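Local coordinates for protein trans-4-hydroxy-L-proline dehydratase (Clostridioides difficile 70-100-2010, PDB 6VXC) that uses a glycyl radical to dehydrate trans-4-hydroxy-L-proline to (S)-1-pyrroline-5-carboxylate in the anaerobic breakdown of hydroxyproline, at residues A[87-101]-A[330-344]. Sequence-based numbering, arbitrary orientation.
Sequences ELIVGEKGDSPNGAP and LLECLWVKFNNQPAP
Lys-337, near the C-terminal end of helix 324-339, drives its ammonium group between the carboxylates of Glu-87 and Glu-92, a buried salt-bridge network. Two successive bends (chi2 and chi3 both -56°) curl the chain toward both acids. Lys-337 NZ reaches Glu-87 OE2 at 2.6 Å, on its syn side, and Glu-92 OE2 at 2.5 Å, from above the carboxylate plane. Water 1 links Glu-87 OE1 to the backbone N of Gly-91, with a weak bond from the lysine; Asn-84 also donates to Glu-87 OE2. Two acidic groups around one buried amine would be expected to favour its charged form.

Glu-92 is gripped at both oxygens. Glu-92 OE2 also receives Asn-340 ND2 on the syn lone pair (2.9 Å), while OE1 takes Gln-341 NE2 from above the plane. Gln-341 NE2 also donates to Lys-337 O (3.0 Å), and Gln-341 OE1 accepts Lys-93 N (3.0 Å, 161°), so the amide N and O of Gln-341 are both engaged. Ser-36 holds Asn-340 OD1, fixing the other amide. Beyond it, Asn-98 N, within the type II turn 96-99, donates to Asn-340 O at 2.8 Å, while Asn-98 ND2 turns to Ala-39 O. Water 3 accepts from Lys-93 NZ and donates to Pro-342 O.

Apolar packing closes the two ends: Leu-88 crosses Leu-330 at about a right angle, Leu-88 CD1 to Leu-330 CD2 3.8 Å, and Ala-100 CB sits against Pro-342 and Pro-344. Away from the annotated active-site residues, this is a loop pinned along a helix and its exit by buried charges and amides, joining helix 324-339 to the small parallel sheet of 42-44 and 99-101 within the PFL-like region of a glycyl radical enzyme.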
loop_
_atom_site.group_PDB
_atom_site.type_symbol
_atom_site.label_atom_id
_atom_site.label_comp_id
_atom_site.label_asym_id
_atom_site.label_seq_id
_atom_site.Cartn_x
_atom_site.Cartn_y
_atom_site.Cartn_z
ATOM N N GLU A 87 -0.049 -21.220 -18.938
ATOM C CA GLU A 87 -0.967 -20.615 -17.988
ATOM C C GLU A 87 -2.206 -21.470 -17.779
ATOM O O GLU A 87 -2.686 -22.150 -18.686
ATOM C CB GLU A 87 -1.373 -19.217 -18.441
ATOM C CG GLU A 87 -0.291 -18.197 -18.170
ATOM C CD GLU A 87 -0.723 -16.780 -18.475
ATOM O OE1 GLU A 87 -1.599 -16.580 -19.350
ATOM O OE2 GLU A 87 -0.179 -15.862 -17.817
ATOM N N LEU A 88 -2.700 -21.440 -16.550
ATOM C CA LEU A 88 -4.041 -21.874 -16.199
ATOM C C LEU A 88 -4.960 -20.711 -15.856
ATOM O O LEU A 88 -6.166 -20.809 -16.082
ATOM C CB LEU A 88 -3.992 -22.852 -15.016
ATOM C CG LEU A 88 -3.338 -24.232 -15.213
ATOM C CD1 LEU A 88 -3.256 -25.014 -13.907
ATOM C CD2 LEU A 88 -4.099 -25.048 -16.252
ATOM N N ILE A 89 -4.408 -19.620 -15.321
ATOM C CA ILE A 89 -5.124 -18.369 -15.070
ATOM C C ILE A 89 -4.609 -17.337 -16.061
ATOM O O ILE A 89 -3.396 -17.145 -16.169
ATOM C CB ILE A 89 -4.904 -17.878 -13.625
ATOM C CG1 ILE A 89 -5.339 -18.941 -12.622
ATOM C CG2 ILE A 89 -5.635 -16.530 -13.373
ATOM C CD1 ILE A 89 -6.803 -19.303 -12.719
ATOM N N VAL A 90 -5.520 -16.629 -16.740
ATOM C CA VAL A 90 -5.139 -15.727 -17.825
ATOM C C VAL A 90 -5.558 -14.297 -17.503
ATOM O O VAL A 90 -6.508 -14.047 -16.748
ATOM C CB VAL A 90 -5.738 -16.156 -19.186
ATOM C CG1 VAL A 90 -5.268 -17.562 -19.577
ATOM C CG2 VAL A 90 -7.251 -16.055 -19.144
ATOM N N GLY A 91 -4.839 -13.356 -18.111
ATOM C CA GLY A 91 -5.071 -11.933 -17.941
ATOM C C GLY A 91 -3.799 -11.177 -17.590
ATOM O O GLY A 91 -3.098 -11.528 -16.632
ATOM N N GLU A 92 -3.484 -10.144 -18.369
ATOM C CA GLU A 92 -2.349 -9.259 -18.134
ATOM C C GLU A 92 -2.839 -7.815 -18.221
ATOM O O GLU A 92 -3.696 -7.501 -19.050
ATOM C CB GLU A 92 -1.218 -9.495 -19.158
ATOM C CG GLU A 92 -0.489 -10.849 -19.075
ATOM C CD GLU A 92 0.517 -10.939 -17.916
ATOM O OE1 GLU A 92 0.957 -9.877 -17.422
ATOM O OE2 GLU A 92 0.871 -12.077 -17.516
ATOM N N LYS A 93 -2.308 -6.942 -17.360
ATOM C CA LYS A 93 -2.658 -5.528 -17.456
ATOM C C LYS A 93 -2.173 -4.932 -18.773
ATOM O O LYS A 93 -2.927 -4.241 -19.461
ATOM C CB LYS A 93 -2.082 -4.744 -16.277
ATOM C CG LYS A 93 -2.747 -5.009 -14.934
ATOM C CD LYS A 93 -2.049 -4.264 -13.789
ATOM C CE LYS A 93 -2.238 -2.743 -13.904
ATOM N NZ LYS A 93 -1.352 -1.974 -12.987
ATOM N N GLY A 94 -0.915 -5.187 -19.134
ATOM C CA GLY A 94 -0.300 -4.636 -20.322
ATOM C C GLY A 94 -0.188 -5.637 -21.456
ATOM O O GLY A 94 -0.875 -6.663 -21.485
ATOM N N ASP A 95 0.740 -5.360 -22.378
ATOM C CA ASP A 95 0.893 -6.215 -23.552
ATOM C C ASP A 95 1.569 -7.537 -23.208
ATOM O O ASP A 95 1.365 -8.535 -23.905
ATOM C CB ASP A 95 1.710 -5.505 -24.637
ATOM C CG ASP A 95 3.170 -5.266 -24.226
ATOM O OD1 ASP A 95 3.427 -4.895 -23.064
ATOM O OD2 ASP A 95 4.075 -5.473 -25.063
ATOM N N SER A 96 2.393 -7.556 -22.169
ATOM C CA SER A 96 3.162 -8.739 -21.814
ATOM C C SER A 96 3.552 -8.618 -20.351
ATOM O O SER A 96 3.309 -7.578 -19.723
ATOM C CB SER A 96 4.403 -8.893 -22.704
ATOM O OG SER A 96 5.288 -7.811 -22.512
ATOM N N PRO A 97 4.113 -9.676 -19.768
ATOM C CA PRO A 97 4.527 -9.609 -18.363
ATOM C C PRO A 97 5.462 -8.431 -18.120
ATOM O O PRO A 97 6.379 -8.173 -18.899
ATOM C CB PRO A 97 5.245 -10.946 -18.148
ATOM C CG PRO A 97 4.583 -11.870 -19.137
ATOM C CD PRO A 97 4.304 -11.022 -20.342
ATOM N N ASN A 98 5.243 -7.740 -16.999
ATOM C CA ASN A 98 6.022 -6.572 -16.577
ATOM C C ASN A 98 5.835 -5.374 -17.533
ATOM O O ASN A 98 6.706 -4.475 -17.529
ATOM C CB ASN A 98 7.509 -6.915 -16.416
ATOM C CG ASN A 98 8.112 -6.308 -15.161
ATOM O OD1 ASN A 98 7.412 -5.680 -14.372
ATOM N ND2 ASN A 98 9.409 -6.526 -14.951
ATOM N N GLY A 99 4.801 -5.346 -18.277
ATOM C CA GLY A 99 4.430 -4.199 -19.092
ATOM C C GLY A 99 3.360 -3.385 -18.397
ATOM O O GLY A 99 2.251 -3.871 -18.162
ATOM N N ALA A 100 3.713 -2.170 -18.023
ATOM C CA ALA A 100 2.768 -1.314 -17.315
ATOM C C ALA A 100 1.978 -0.465 -18.305
ATOM O O ALA A 100 2.578 0.204 -19.156
ATOM C CB ALA A 100 3.487 -0.395 -16.334
ATOM N N PRO A 101 0.655 -0.446 -18.228
ATOM C CA PRO A 101 -0.104 0.559 -18.976
ATOM C C PRO A 101 0.201 1.949 -18.435
ATOM O O PRO A 101 0.793 2.111 -17.367
ATOM C CB PRO A 101 -1.565 0.181 -18.722
ATOM C CG PRO A 101 -1.525 -1.181 -18.095
ATOM C CD PRO A 101 -0.212 -1.293 -17.401
ATOM N N LEU A 330 -2.800 -24.020 -8.829
ATOM C CA LEU A 330 -3.560 -22.857 -9.274
ATOM C C LEU A 330 -3.131 -21.599 -8.523
ATOM O O LEU A 330 -3.047 -20.522 -9.113
ATOM C CB LEU A 330 -5.060 -23.111 -9.118
ATOM C CG LEU A 330 -5.627 -24.072 -10.160
ATOM C CD1 LEU A 330 -6.995 -24.604 -9.763
ATOM C CD2 LEU A 330 -5.693 -23.390 -11.518
ATOM N N LEU A 331 -2.847 -21.721 -7.226
ATOM C CA LEU A 331 -2.388 -20.568 -6.460
ATOM C C LEU A 331 -0.976 -20.152 -6.845
ATOM O O LEU A 331 -0.664 -18.961 -6.827
ATOM C CB LEU A 331 -2.465 -20.856 -4.961
ATOM C CG LEU A 331 -3.890 -20.801 -4.420
ATOM C CD1 LEU A 331 -3.948 -21.218 -2.978
ATOM C CD2 LEU A 331 -4.464 -19.389 -4.605
ATOM N N GLU A 332 -0.107 -21.106 -7.183
ATOM C CA GLU A 332 1.207 -20.726 -7.693
ATOM C C GLU A 332 1.071 -19.975 -9.004
ATOM O O GLU A 332 1.794 -19.005 -9.249
ATOM C CB GLU A 332 2.109 -21.962 -7.846
ATOM C CG GLU A 332 2.599 -22.475 -6.482
ATOM C CD GLU A 332 3.546 -23.688 -6.515
ATOM O OE1 GLU A 332 3.975 -24.130 -7.609
ATOM O OE2 GLU A 332 3.855 -24.192 -5.410
ATOM N N CYS A 333 0.119 -20.382 -9.840
ATOM C CA CYS A 333 -0.175 -19.612 -11.044
ATOM C C CYS A 333 -0.622 -18.200 -10.693
ATOM O O CYS A 333 -0.144 -17.229 -11.284
ATOM C CB CYS A 333 -1.243 -20.324 -11.884
ATOM S SG CYS A 333 -0.713 -21.829 -12.734
ATOM N N LEU A 334 -1.553 -18.073 -9.742
ATOM C CA LEU A 334 -2.012 -16.765 -9.278
ATOM C C LEU A 334 -0.853 -15.899 -8.789
ATOM O O LEU A 334 -0.762 -14.714 -9.131
ATOM C CB LEU A 334 -3.047 -16.938 -8.167
ATOM C CG LEU A 334 -3.640 -15.603 -7.685
ATOM C CD1 LEU A 334 -4.247 -14.825 -8.861
ATOM C CD2 LEU A 334 -4.669 -15.814 -6.595
ATOM N N TRP A 335 0.029 -16.475 -7.963
ATOM C CA TRP A 335 1.176 -15.732 -7.450
ATOM C C TRP A 335 1.991 -15.134 -8.586
ATOM O O TRP A 335 2.364 -13.952 -8.552
ATOM C CB TRP A 335 2.051 -16.649 -6.582
ATOM C CG TRP A 335 1.934 -16.380 -5.098
ATOM C CD1 TRP A 335 2.942 -16.090 -4.248
ATOM C CD2 TRP A 335 0.731 -16.341 -4.318
ATOM N NE1 TRP A 335 2.459 -15.880 -2.983
ATOM C CE2 TRP A 335 1.104 -16.031 -2.996
ATOM C CE3 TRP A 335 -0.619 -16.561 -4.602
ATOM C CZ2 TRP A 335 0.181 -15.930 -1.961
ATOM C CZ3 TRP A 335 -1.546 -16.449 -3.570
ATOM C CH2 TRP A 335 -1.141 -16.143 -2.268
ATOM N N VAL A 336 2.257 -15.938 -9.620
ATOM C CA VAL A 336 3.017 -15.442 -10.759
ATOM C C VAL A 336 2.270 -14.302 -11.446
ATOM O O VAL A 336 2.884 -13.330 -11.894
ATOM C CB VAL A 336 3.325 -16.590 -11.741
ATOM C CG1 VAL A 336 3.878 -16.029 -13.036
ATOM C CG2 VAL A 336 4.286 -17.614 -11.111
ATOM N N LYS A 337 0.938 -14.400 -11.549
ATOM C CA LYS A 337 0.178 -13.330 -12.200
ATOM C C LYS A 337 0.366 -11.996 -11.482
ATOM O O LYS A 337 0.582 -10.963 -12.124
ATOM C CB LYS A 337 -1.306 -13.673 -12.295
ATOM C CG LYS A 337 -1.636 -14.913 -13.109
ATOM C CD LYS A 337 -1.087 -14.844 -14.553
ATOM C CE LYS A 337 -1.546 -13.646 -15.343
ATOM N NZ LYS A 337 -1.006 -13.612 -16.753
ATOM N N PHE A 338 0.278 -12.000 -10.148
ATOM C CA PHE A 338 0.598 -10.792 -9.389
ATOM C C PHE A 338 1.997 -10.285 -9.740
ATOM O O PHE A 338 2.200 -9.090 -9.982
ATOM C CB PHE A 338 0.522 -11.066 -7.886
ATOM C CG PHE A 338 -0.868 -11.102 -7.311
ATOM C CD1 PHE A 338 -1.578 -9.937 -7.081
ATOM C CD2 PHE A 338 -1.435 -12.319 -6.918
ATOM C CE1 PHE A 338 -2.835 -9.976 -6.510
ATOM C CE2 PHE A 338 -2.687 -12.368 -6.356
ATOM C CZ PHE A 338 -3.393 -11.199 -6.147
ATOM N N ASN A 339 2.982 -11.188 -9.762
ATOM C CA ASN A 339 4.365 -10.794 -9.999
ATOM C C ASN A 339 4.603 -10.288 -11.414
ATOM O O ASN A 339 5.636 -9.656 -11.655
ATOM C CB ASN A 339 5.324 -11.959 -9.710
ATOM C CG ASN A 339 6.765 -11.490 -9.525
ATOM O OD1 ASN A 339 7.081 -10.790 -8.561
ATOM N ND2 ASN A 339 7.645 -11.901 -10.423
ATOM N N ASN A 340 3.686 -10.557 -12.344
ATOM C CA ASN A 340 3.762 -10.018 -13.695
ATOM C C ASN A 340 3.255 -8.576 -13.821
ATOM O O ASN A 340 3.431 -7.996 -14.895
ATOM C CB ASN A 340 2.952 -10.900 -14.672
ATOM C CG ASN A 340 3.660 -12.207 -15.018
ATOM O OD1 ASN A 340 4.802 -12.424 -14.642
ATOM N ND2 ASN A 340 2.979 -13.067 -15.761
ATOM N N GLN A 341 2.663 -7.986 -12.774
ATOM C CA GLN A 341 2.074 -6.638 -12.835
ATOM C C GLN A 341 2.837 -5.654 -11.951
ATOM O O GLN A 341 2.543 -5.536 -10.748
ATOM C CB GLN A 341 0.594 -6.653 -12.419
ATOM C CG GLN A 341 -0.200 -7.896 -12.853
ATOM C CD GLN A 341 -0.129 -8.159 -14.342
ATOM O OE1 GLN A 341 -0.241 -7.246 -15.163
ATOM N NE2 GLN A 341 0.043 -9.424 -14.699
ATOM N N PRO A 342 3.771 -4.888 -12.498
ATOM C CA PRO A 342 4.398 -3.826 -11.704
ATOM C C PRO A 342 3.414 -2.699 -11.418
ATOM O O PRO A 342 2.412 -2.519 -12.105
ATOM C CB PRO A 342 5.538 -3.339 -12.606
ATOM C CG PRO A 342 5.021 -3.595 -13.993
ATOM C CD PRO A 342 4.250 -4.893 -13.888
ATOM N N ALA A 343 3.712 -1.943 -10.374
ATOM C CA ALA A 343 3.074 -0.650 -10.195
ATOM C C ALA A 343 3.478 0.249 -11.361
ATOM O O ALA A 343 4.665 0.328 -11.681
ATOM C CB ALA A 343 3.490 -0.027 -8.860
ATOM N N PRO A 344 2.534 0.895 -12.043
ATOM C CA PRO A 344 2.910 1.712 -13.198
ATOM C C PRO A 344 3.895 2.785 -12.815
ATOM O O PRO A 344 3.960 3.217 -11.647
ATOM C CB PRO A 344 1.565 2.296 -13.664
ATOM C CG PRO A 344 0.569 1.265 -13.265
ATOM C CD PRO A 344 1.075 0.737 -11.934
HETATM O O HOH W 1 -2.513 -13.946 -19.615
HETATM O O HOH W 2 -0.140 -3.409 -10.657
HETATM O O HOH W 3 1.002 -2.387 -14.378
HETATM O O HOH W 4 1.240 -4.986 -15.778
#